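Local structure of mucosa-associated lymphoid tissue lymphoma translocation protein 1 (Isoform 2) (Homo sapiens, 3BFO) at residues H34-F38 with E47-Y52. The protein is a paracaspase, a cysteine protease probably acting in immune signalling, of which the second C2-type immunoglobulin-like domain is the part described here. Sequence-based numbering, arbitrary orientation.
Sequences HYQWF and ETKKLY
Trp37 and Tyr35 on strand 34-38 meet the loop 47-50 and the start of strand 51-52, where the chain of this immunoglobulin domain crosses from one sheet of the β-sandwich to the other. Trp37 is the core tryptophan of the fold, lying against Cys25 and Cys67 of the two facing sheets. Its indole is gripped from the edge and from one face. Trp37 NE1 donates to Lys49 O at 2.8 Å, with the acceptor close to the ring plane, although the bond is bent, 144° at the hydrogen. Over the five-membered ring of Trp37 sits Tyr52 CB, 3.8 Å from the centroid and almost on the ring normal, while Lys50 O borders the six-membered ring at CZ2. A phenylalanine in place of Trp37 would probably leave Lys49 O without its N-H donor and open a gap beside Lys50 O, where the six-membered ring now lies. The backbones are joined directly as well: Trp37 N donates to Glu47 O in a nearly straight bond of 3.0 Å. Beyond it direct pairing gives way to a water, which accepts from Tyr35 N and donates to Thr48 O, while Thr48 CA packs 3.1 Å from Tyr35 O in a CA-H...O contact. With CG anti to its own carbonyl carbon (chi1 -61°), Tyr35 presents a ring face to Lys50, whose CG stands over it, 3.8 Å from the centroid, in a CH-π contact. Tyr35 OH is hydrogen-bonded to Ala27 N of strand 21-28, tying the ring to the opposite sheet. Past CG the lysine chain runs extended across the phenol end, bringing Lys50 CE to 3.3 Å from Tyr35 OH.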
loop_
_atom_site.group_PDB
_atom_site.type_symbol
_atom_site.label_atom_id
_atom_site.label_comp_id
_atom_site.label_asym_id
_atom_site.label_seq_id
_atom_site.Cartn_x
_atom_site.Cartn_y
_atom_site.Cartn_z
ATOM N N HIS A 34 6.971 9.871 3.673
ATOM C CA HIS A 34 5.524 9.875 3.697
ATOM C C HIS A 34 5.008 8.826 2.715
ATOM O O HIS A 34 5.714 8.382 1.813
ATOM C CB HIS A 34 5.041 11.240 3.223
ATOM C CG HIS A 34 5.396 12.344 4.139
ATOM N ND1 HIS A 34 6.571 13.062 4.054
ATOM C CD2 HIS A 34 4.694 12.884 5.158
ATOM C CE1 HIS A 34 6.570 14.005 4.981
ATOM N NE2 HIS A 34 5.452 13.907 5.682
ATOM N N TYR A 35 3.737 8.482 2.943
ATOM C CA TYR A 35 3.112 7.353 2.221
ATOM C C TYR A 35 1.746 7.804 1.699
ATOM O O TYR A 35 1.033 8.569 2.357
ATOM C CB TYR A 35 2.863 6.182 3.201
ATOM C CG TYR A 35 4.144 5.658 3.818
ATOM C CD1 TYR A 35 4.859 4.616 3.241
ATOM C CD2 TYR A 35 4.682 6.278 4.941
ATOM C CE1 TYR A 35 6.061 4.205 3.787
ATOM C CE2 TYR A 35 5.874 5.911 5.478
ATOM C CZ TYR A 35 6.584 4.859 4.897
ATOM O OH TYR A 35 7.809 4.484 5.443
ATOM N N GLN A 36 1.357 7.230 0.568
ATOM C CA GLN A 36 -0.023 7.391 0.096
ATOM C C GLN A 36 -0.375 6.134 -0.715
ATOM O O GLN A 36 0.309 5.815 -1.670
ATOM C CB GLN A 36 -0.169 8.630 -0.782
ATOM C CG GLN A 36 -1.601 8.748 -1.438
ATOM C CD GLN A 36 -2.743 8.883 -0.454
ATOM O OE1 GLN A 36 -2.811 9.796 0.360
ATOM N NE2 GLN A 36 -3.651 7.935 -0.514
ATOM N N TRP A 37 -1.437 5.439 -0.288
ATOM C CA TRP A 37 -1.859 4.240 -0.976
ATOM C C TRP A 37 -2.803 4.547 -2.126
ATOM O O TRP A 37 -3.581 5.505 -2.100
ATOM C CB TRP A 37 -2.601 3.308 0.002
ATOM C CG TRP A 37 -1.643 2.627 0.955
ATOM C CD1 TRP A 37 -1.257 3.068 2.187
ATOM C CD2 TRP A 37 -0.912 1.437 0.708
ATOM N NE1 TRP A 37 -0.334 2.189 2.750
ATOM C CE2 TRP A 37 -0.105 1.198 1.842
ATOM C CE3 TRP A 37 -0.871 0.527 -0.326
ATOM C CZ2 TRP A 37 0.756 0.079 1.940
ATOM C CZ3 TRP A 37 -0.007 -0.560 -0.236
ATOM C CH2 TRP A 37 0.805 -0.772 0.872
ATOM N N PHE A 38 -2.748 3.687 -3.140
ATOM C CA PHE A 38 -3.571 3.789 -4.332
ATOM C C PHE A 38 -4.196 2.448 -4.608
ATOM O O PHE A 38 -3.613 1.409 -4.339
ATOM C CB PHE A 38 -2.723 4.207 -5.531
ATOM C CG PHE A 38 -2.222 5.629 -5.414
ATOM C CD1 PHE A 38 -2.909 6.685 -6.003
ATOM C CD2 PHE A 38 -1.080 5.927 -4.669
ATOM C CE1 PHE A 38 -2.487 8.039 -5.846
ATOM C CE2 PHE A 38 -0.656 7.253 -4.522
ATOM C CZ PHE A 38 -1.371 8.316 -5.080
ATOM N N GLU A 47 -5.320 7.257 3.400
ATOM C CA GLU A 47 -4.520 6.122 3.687
ATOM C C GLU A 47 -3.085 6.512 3.409
ATOM O O GLU A 47 -2.562 6.324 2.333
ATOM C CB GLU A 47 -4.994 4.938 2.874
ATOM C CG GLU A 47 -6.389 4.492 3.227
ATOM C CD GLU A 47 -6.573 3.998 4.637
ATOM O OE1 GLU A 47 -5.615 3.735 5.341
ATOM O OE2 GLU A 47 -7.782 3.857 5.044
ATOM N N THR A 48 -2.502 7.071 4.472
ATOM C CA THR A 48 -1.170 7.682 4.415
ATOM C C THR A 48 -0.249 7.038 5.426
ATOM O O THR A 48 0.735 7.632 5.851
ATOM C CB THR A 48 -1.243 9.194 4.653
ATOM O OG1 THR A 48 -1.840 9.424 5.924
ATOM C CG2 THR A 48 -2.024 9.873 3.579
ATOM N N LYS A 49 -0.567 5.814 5.815
ATOM C CA LYS A 49 0.205 5.061 6.793
ATOM C C LYS A 49 0.913 3.883 6.135
ATOM O O LYS A 49 0.566 3.505 5.028
ATOM C CB LYS A 49 -0.704 4.563 7.928
ATOM C CG LYS A 49 -1.395 5.635 8.681
ATOM C CD LYS A 49 -0.383 6.505 9.435
ATOM C CE LYS A 49 -1.096 7.488 10.367
ATOM N NZ LYS A 49 -1.776 6.791 11.507
ATOM N N LYS A 50 1.941 3.368 6.826
ATOM C CA LYS A 50 2.671 2.216 6.332
ATOM C C LYS A 50 1.745 1.002 6.153
ATOM O O LYS A 50 1.978 0.182 5.262
ATOM C CB LYS A 50 3.797 1.856 7.313
ATOM C CG LYS A 50 4.885 2.892 7.353
ATOM C CD LYS A 50 5.871 2.591 8.495
ATOM C CE LYS A 50 7.060 3.548 8.538
ATOM N NZ LYS A 50 7.920 3.271 9.728
ATOM N N LEU A 51 0.703 0.893 6.997
ATOM C CA LEU A 51 -0.280 -0.160 6.883
ATOM C C LEU A 51 -1.564 0.338 6.251
ATOM O O LEU A 51 -2.043 1.432 6.587
ATOM C CB LEU A 51 -0.650 -0.684 8.270
ATOM C CG LEU A 51 0.424 -1.465 8.963
ATOM C CD1 LEU A 51 -0.073 -1.800 10.365
ATOM C CD2 LEU A 51 0.732 -2.772 8.198
ATOM N N TYR A 52 -2.133 -0.467 5.377
ATOM C CA TYR A 52 -3.502 -0.251 4.876
ATOM C C TYR A 52 -4.253 -1.519 5.254
ATOM O O TYR A 52 -3.844 -2.621 4.872
ATOM C CB TYR A 52 -3.537 -0.029 3.361
ATOM C CG TYR A 52 -4.930 -0.009 2.824
ATOM C CD1 TYR A 52 -5.824 0.962 3.236
ATOM C CD2 TYR A 52 -5.410 -0.967 1.963
ATOM C CE1 TYR A 52 -7.147 0.994 2.775
ATOM C CE2 TYR A 52 -6.695 -0.959 1.490
ATOM C CZ TYR A 52 -7.573 0.023 1.888
ATOM O OH TYR A 52 -8.874 0.037 1.435
HETATM O O HOH W 1 2.536 9.601 5.344
#